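Local coordinates for protein chitinase (Paenibacillus sp. FPU-7, PDB 5GZT) that probably hydrolyses internal beta-1,4 linkages between N-acetylglucosamine units in chitin and chitodextrins, at residues F674-T679 against V734-K739; V692-I697 against V715-N720. All coordinates share one frame; numbering follows the deposited sequence.

Interaction 1. Residues F674-T679 against V734-K739; sequences FILPLT and VRVVVK
Three aliphatic or aromatic bumps on 674-679, Phe-674, Leu-676 and Leu-678, meet three valines on 734-739, one pair per two-residue step. Leu-676 faces Val-736 in the middle. Its CD2 methyl points at the saddle of the valine fork, 4.1 Å from Val-736 CB and only slightly farther from Val-736 CG2 (4.4 Å) and CG1 (4.5 Å), so one rounded methyl rests in the notch between two others. CG of Leu-676 lies anti to the carbonyl carbon (chi1 -59°), and the turn about the next bond (chi2 90°) carries CD2 toward the valine. Leu-678 makes a similar fit at one end: its CB leaves at an angle to the partner strand, but the branch bends back and CD1 comes to 4.4 Å from Val-738 CG1, with the CG2 methyl of that valine almost as near. At the other end the Phe-674 ring offers its CE2 corner to Val-734, 4.2 Å from CG1, the ring standing oblique to that methyl. The strand axes run in broadly the same direction, crossing at -36°, and stay 10.1 Å apart at their closest with no hydrogen bond across, so the strands meet through their side chains and not as neighbours in one sheet. All six residues that touch are buried. Strand 692-695 extends the valine side, where Val-734 and Val-736 also touch Val-694 and Val-692. Val-756 of strand 754-759 lies against both Phe-674 and Val-734. Intermeshed rows of branched apolar side chains, on strands of two sheets stacked face to face with a modest twist, are the hallmark of a beta sandwich, here the hydrophobic core of the chitinase W immunoglobulin-like domain.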
loop_
_atom_site.group_PDB
_atom_site.type_symbol
_atom_site.label_atom_id
_atom_site.label_comp_id
_atom_site.label_asym_id
_atom_site.label_seq_id
_atom_site.Cartn_x
_atom_site.Cartn_y
_atom_site.Cartn_z
ATOM N N PHE B 674 -7.142 36.942 -6.441
ATOM C CA PHE B 674 -7.113 35.938 -5.364
ATOM C C PHE B 674 -6.797 34.596 -6.046
ATOM O O PHE B 674 -7.305 34.323 -7.190
ATOM C CB PHE B 674 -8.487 35.799 -4.729
ATOM C CG PHE B 674 -8.937 37.039 -3.998
ATOM C CD1 PHE B 674 -8.219 37.513 -2.917
ATOM C CD2 PHE B 674 -10.080 37.680 -4.359
ATOM C CE1 PHE B 674 -8.666 38.622 -2.181
ATOM C CE2 PHE B 674 -10.523 38.769 -3.646
ATOM C CZ PHE B 674 -9.800 39.230 -2.557
ATOM N N ILE B 675 -5.942 33.814 -5.414
ATOM C CA ILE B 675 -5.586 32.517 -5.913
ATOM C C ILE B 675 -5.786 31.469 -4.844
ATOM O O ILE B 675 -5.195 31.595 -3.800
ATOM C CB ILE B 675 -4.143 32.488 -6.460
ATOM C CG1 ILE B 675 -4.011 33.458 -7.646
ATOM C CG2 ILE B 675 -3.807 31.068 -6.995
ATOM C CD1 ILE B 675 -2.513 33.666 -8.018
ATOM N N LEU B 676 -6.570 30.422 -5.159
ATOM C CA LEU B 676 -6.885 29.368 -4.213
ATOM C C LEU B 676 -6.609 27.976 -4.833
ATOM O O LEU B 676 -7.464 27.450 -5.615
ATOM C CB LEU B 676 -8.349 29.440 -3.790
ATOM C CG LEU B 676 -8.801 30.760 -3.120
ATOM C CD1 LEU B 676 -9.285 31.736 -4.173
ATOM C CD2 LEU B 676 -9.901 30.580 -2.125
ATOM N N PRO B 677 -5.482 27.399 -4.471
ATOM C CA PRO B 677 -5.170 26.000 -4.826
ATOM C C PRO B 677 -6.169 25.023 -4.199
ATOM O O PRO B 677 -6.678 25.268 -3.044
ATOM C CB PRO B 677 -3.752 25.786 -4.267
ATOM C CG PRO B 677 -3.188 27.202 -4.122
ATOM C CD PRO B 677 -4.392 27.969 -3.620
ATOM N N LEU B 678 -6.466 23.956 -4.927
ATOM C CA LEU B 678 -7.237 22.900 -4.365
ATOM C C LEU B 678 -6.320 21.972 -3.614
ATOM O O LEU B 678 -5.193 21.690 -4.028
ATOM C CB LEU B 678 -8.056 22.191 -5.409
ATOM C CG LEU B 678 -9.368 22.838 -5.849
ATOM C CD1 LEU B 678 -9.319 24.253 -6.446
ATOM C CD2 LEU B 678 -10.053 21.913 -6.856
ATOM N N THR B 679 -6.798 21.532 -2.450
ATOM C CA THR B 679 -6.203 20.548 -1.624
ATOM C C THR B 679 -6.893 19.216 -1.801
ATOM O O THR B 679 -6.327 18.217 -1.458
ATOM C CB THR B 679 -6.348 20.826 -0.123
ATOM O OG1 THR B 679 -7.704 21.063 0.191
ATOM C CG2 THR B 679 -5.650 22.072 0.215
ATOM N N VAL B 734 -14.391 38.004 1.609
ATOM C CA VAL B 734 -14.764 37.451 0.308
ATOM C C VAL B 734 -14.791 35.913 0.410
ATOM O O VAL B 734 -13.875 35.348 0.969
ATOM C CB VAL B 734 -13.771 37.928 -0.788
ATOM C CG1 VAL B 734 -14.143 37.371 -2.159
ATOM C CG2 VAL B 734 -13.796 39.420 -0.865
ATOM N N ARG B 735 -15.863 35.251 -0.028
ATOM C CA ARG B 735 -16.008 33.831 0.172
ATOM C C ARG B 735 -16.118 33.175 -1.231
ATOM O O ARG B 735 -16.904 33.612 -2.042
ATOM C CB ARG B 735 -17.280 33.511 1.001
ATOM C CG ARG B 735 -17.211 33.975 2.432
ATOM C CD ARG B 735 -16.380 33.000 3.189
ATOM N NE ARG B 735 -16.123 33.410 4.535
ATOM C CZ ARG B 735 -15.709 32.635 5.523
ATOM N NH1 ARG B 735 -15.528 31.333 5.366
ATOM N NH2 ARG B 735 -15.539 33.153 6.723
ATOM N N VAL B 736 -15.380 32.083 -1.446
ATOM C CA VAL B 736 -15.240 31.423 -2.744
ATOM C C VAL B 736 -15.652 29.980 -2.594
ATOM O O VAL B 736 -15.073 29.247 -1.823
ATOM C CB VAL B 736 -13.763 31.465 -3.251
ATOM C CG1 VAL B 736 -13.661 30.841 -4.649
ATOM C CG2 VAL B 736 -13.349 32.941 -3.331
ATOM N N VAL B 737 -16.703 29.565 -3.288
ATOM C CA VAL B 737 -17.038 28.160 -3.226
ATOM C C VAL B 737 -16.640 27.544 -4.586
ATOM O O VAL B 737 -16.994 28.086 -5.609
ATOM C CB VAL B 737 -18.554 27.961 -3.040
ATOM C CG1 VAL B 737 -18.911 26.508 -3.279
ATOM C CG2 VAL B 737 -19.013 28.468 -1.624
ATOM N N VAL B 738 -15.916 26.426 -4.538
ATOM C CA VAL B 738 -15.551 25.670 -5.716
ATOM C C VAL B 738 -16.547 24.545 -5.885
ATOM O O VAL B 738 -16.626 23.623 -5.048
ATOM C CB VAL B 738 -14.130 25.090 -5.573
ATOM C CG1 VAL B 738 -13.681 24.415 -6.862
ATOM C CG2 VAL B 738 -13.162 26.190 -5.284
ATOM N N LYS B 739 -17.324 24.631 -6.944
ATOM C CA LYS B 739 -18.455 23.706 -7.072
ATOM C C LYS B 739 -17.984 22.356 -7.516
ATOM O O LYS B 739 -16.891 22.240 -8.115
ATOM C CB LYS B 739 -19.461 24.218 -8.092
ATOM C CG LYS B 739 -19.956 25.592 -7.825
ATOM C CD LYS B 739 -20.937 25.690 -6.706
ATOM C CE LYS B 739 -22.335 25.259 -7.142
ATOM N NZ LYS B 739 -23.109 24.878 -5.902
#

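Interaction 2. Residues V692-I697 against V715-N720; sequences VTVSGI and VAVYVN. With FMT (formic acid), chain J.
Val-694 and Val-717 meet methyl to methyl at the middle of this contact. Starting at Val-694 CB, the carbon lies 4.1 Å from O1 of a bound formic acid. CG1, anti to the backbone N (chi1 -179°), leans toward Val-734 of the adjacent strand and packs on Ile-697 CG1 of its own segment, 3.8 Å away. CG2, the other branch, goes into the fork of Val-717, at 4.0 Å from its CG2 and 4.1 Å from its CG1, the two side chains passing each other in opposite directions. Val-692 repeats the pattern one step earlier, its CG2 being 4.2 Å from Val-715 CG2. At the far end, past the turn at Gly-696, Ile-697 takes over: its CD1 reaches Val-719 CG2 at 3.7 Å, tighter than the valine pairs. The formic acid, probably from the crystallisation liquor, accepts a hydrogen bond from Val-694 N to its O1 (3.0 Å, 158°) and is also hydrogen-bonded to Tyr-703 OH. Strand 692-695 is outermost in its sheet within this chain, with Thr-693 and Ser-695 hydrogen-bonded through their backbones to strand 732-738, so the acid occupies an amide on the side turned from that neighbour. Across the contact itself no hydrogen bond forms: the two segments adhere purely through aliphatic carbon, and cohesion here depends on shape fit and exclusion of water, while the backbone bonds of Thr-693 and Ser-695 go to strand 732-738 and those of Val-715 and Val-717 to strand 668-678.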
loop_
_atom_site.group_PDB
_atom_site.type_symbol
_atom_site.label_atom_id
_atom_site.label_comp_id
_atom_site.label_asym_id
_atom_site.label_seq_id
_atom_site.Cartn_x
_atom_site.Cartn_y
_atom_site.Cartn_z
ATOM N N VAL B 692 -17.623 28.186 -10.028
ATOM C CA VAL B 692 -17.171 28.863 -8.832
ATOM C C VAL B 692 -18.193 29.950 -8.454
ATOM O O VAL B 692 -18.587 30.759 -9.350
ATOM C CB VAL B 692 -15.807 29.553 -9.084
ATOM C CG1 VAL B 692 -15.332 30.307 -7.843
ATOM C CG2 VAL B 692 -14.723 28.519 -9.402
ATOM N N THR B 693 -18.514 30.081 -7.156
ATOM C CA THR B 693 -19.316 31.239 -6.741
ATOM C C THR B 693 -18.520 32.098 -5.788
ATOM O O THR B 693 -17.849 31.579 -4.867
ATOM C CB THR B 693 -20.632 30.840 -6.040
ATOM O OG1 THR B 693 -20.303 30.320 -4.772
ATOM C CG2 THR B 693 -21.383 29.769 -6.790
ATOM N N VAL B 694 -18.556 33.401 -5.984
ATOM C CA VAL B 694 -17.804 34.332 -5.164
ATOM C C VAL B 694 -18.827 35.301 -4.535
ATOM O O VAL B 694 -19.594 35.893 -5.254
ATOM C CB VAL B 694 -16.809 35.142 -6.016
ATOM C CG1 VAL B 694 -15.985 36.113 -5.107
ATOM C CG2 VAL B 694 -15.926 34.156 -6.871
ATOM N N SER B 695 -18.785 35.503 -3.215
ATOM C CA SER B 695 -19.643 36.511 -2.600
ATOM C C SER B 695 -18.747 37.480 -1.810
ATOM O O SER B 695 -17.642 37.111 -1.332
ATOM C CB SER B 695 -20.601 35.852 -1.640
ATOM O OG SER B 695 -19.839 35.436 -0.575
ATOM N N GLY B 696 -19.219 38.715 -1.728
ATOM C CA GLY B 696 -18.637 39.732 -0.916
ATOM C C GLY B 696 -17.917 40.753 -1.765
ATOM O O GLY B 696 -17.456 41.711 -1.206
ATOM N N ILE B 697 -17.817 40.594 -3.100
ATOM C CA ILE B 697 -17.119 41.608 -3.904
ATOM C C ILE B 697 -18.072 42.801 -3.910
ATOM O O ILE B 697 -19.244 42.599 -4.107
ATOM C CB ILE B 697 -16.944 41.159 -5.355
ATOM C CG1 ILE B 697 -16.074 39.867 -5.472
ATOM C CG2 ILE B 697 -16.371 42.280 -6.189
ATOM C CD1 ILE B 697 -14.639 40.074 -5.106
ATOM N N VAL B 715 -7.815 28.068 -8.444
ATOM C CA VAL B 715 -8.709 29.041 -8.942
ATOM C C VAL B 715 -8.132 30.413 -8.777
ATOM O O VAL B 715 -7.602 30.718 -7.730
ATOM C CB VAL B 715 -10.026 29.006 -8.097
ATOM C CG1 VAL B 715 -10.955 30.160 -8.478
ATOM C CG2 VAL B 715 -10.735 27.700 -8.352
ATOM N N ALA B 716 -8.281 31.236 -9.808
ATOM C CA ALA B 716 -8.042 32.661 -9.787
ATOM C C ALA B 716 -9.351 33.380 -9.826
ATOM O O ALA B 716 -10.240 33.038 -10.636
ATOM C CB ALA B 716 -7.249 33.103 -10.994
ATOM N N VAL B 717 -9.494 34.362 -8.930
ATOM C CA VAL B 717 -10.611 35.269 -8.962
ATOM C C VAL B 717 -10.042 36.577 -9.321
ATOM O O VAL B 717 -9.362 37.175 -8.488
ATOM C CB VAL B 717 -11.395 35.346 -7.620
ATOM C CG1 VAL B 717 -12.562 36.315 -7.755
ATOM C CG2 VAL B 717 -11.892 33.994 -7.160
ATOM N N TYR B 718 -10.318 37.085 -10.525
ATOM C CA TYR B 718 -9.764 38.371 -10.991
ATOM C C TYR B 718 -10.760 39.483 -10.598
ATOM O O TYR B 718 -11.922 39.486 -11.049
ATOM C CB TYR B 718 -9.561 38.366 -12.522
ATOM C CG TYR B 718 -8.563 37.295 -13.011
ATOM C CD1 TYR B 718 -7.176 37.432 -12.859
ATOM C CD2 TYR B 718 -9.028 36.154 -13.653
ATOM C CE1 TYR B 718 -6.312 36.425 -13.287
ATOM C CE2 TYR B 718 -8.183 35.212 -14.125
ATOM C CZ TYR B 718 -6.867 35.304 -13.935
ATOM O OH TYR B 718 -6.133 34.197 -14.414
ATOM N N VAL B 719 -10.364 40.343 -9.659
ATOM C CA VAL B 719 -11.200 41.490 -9.255
ATOM C C VAL B 719 -10.787 42.628 -10.185
ATOM O O VAL B 719 -9.630 43.052 -10.231
ATOM C CB VAL B 719 -10.960 41.848 -7.778
ATOM C CG1 VAL B 719 -11.764 43.072 -7.382
ATOM C CG2 VAL B 719 -11.405 40.667 -6.905
ATOM N N ASN B 720 -11.733 43.134 -10.911
ATOM C CA ASN B 720 -11.493 44.245 -11.845
ATOM C C ASN B 720 -11.130 45.523 -11.241
ATOM O O ASN B 720 -10.378 46.345 -11.840
ATOM C CB ASN B 720 -12.736 44.555 -12.571
ATOM C CG ASN B 720 -12.575 44.355 -13.999
ATOM O OD1 ASN B 720 -11.898 45.191 -14.670
ATOM N ND2 ASN B 720 -13.141 43.217 -14.517
HETATM C C FMT J . -20.999 34.125 -8.490
HETATM O O1 FMT J . -19.747 34.114 -8.663
HETATM O O2 FMT J . -21.859 33.119 -8.860
#

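In the fold
From the N terminus, strand 668-678 comes first and supplies one half of interaction 1; strand 692-695 follows and opens interaction 2, which strand 714-723 closes. Only then does strand 732-738 return to complete interaction 1, so interaction 2 is nested within the longer loop. Interaction 1 joins the sheet of 668-678 to the sheet of 732-738, and interaction 2 joins the same two sheets through 714-723 and 692-695, beside their neighbours. Their centres are about 9 Å apart. Backbone hydrogen bonds between 674-676 and 715-717 stitch one layer and those from 693 and 695 to 737 and 735 the other, so the two contacts form one continuous core between two sheets of the immunoglobulin-like domain.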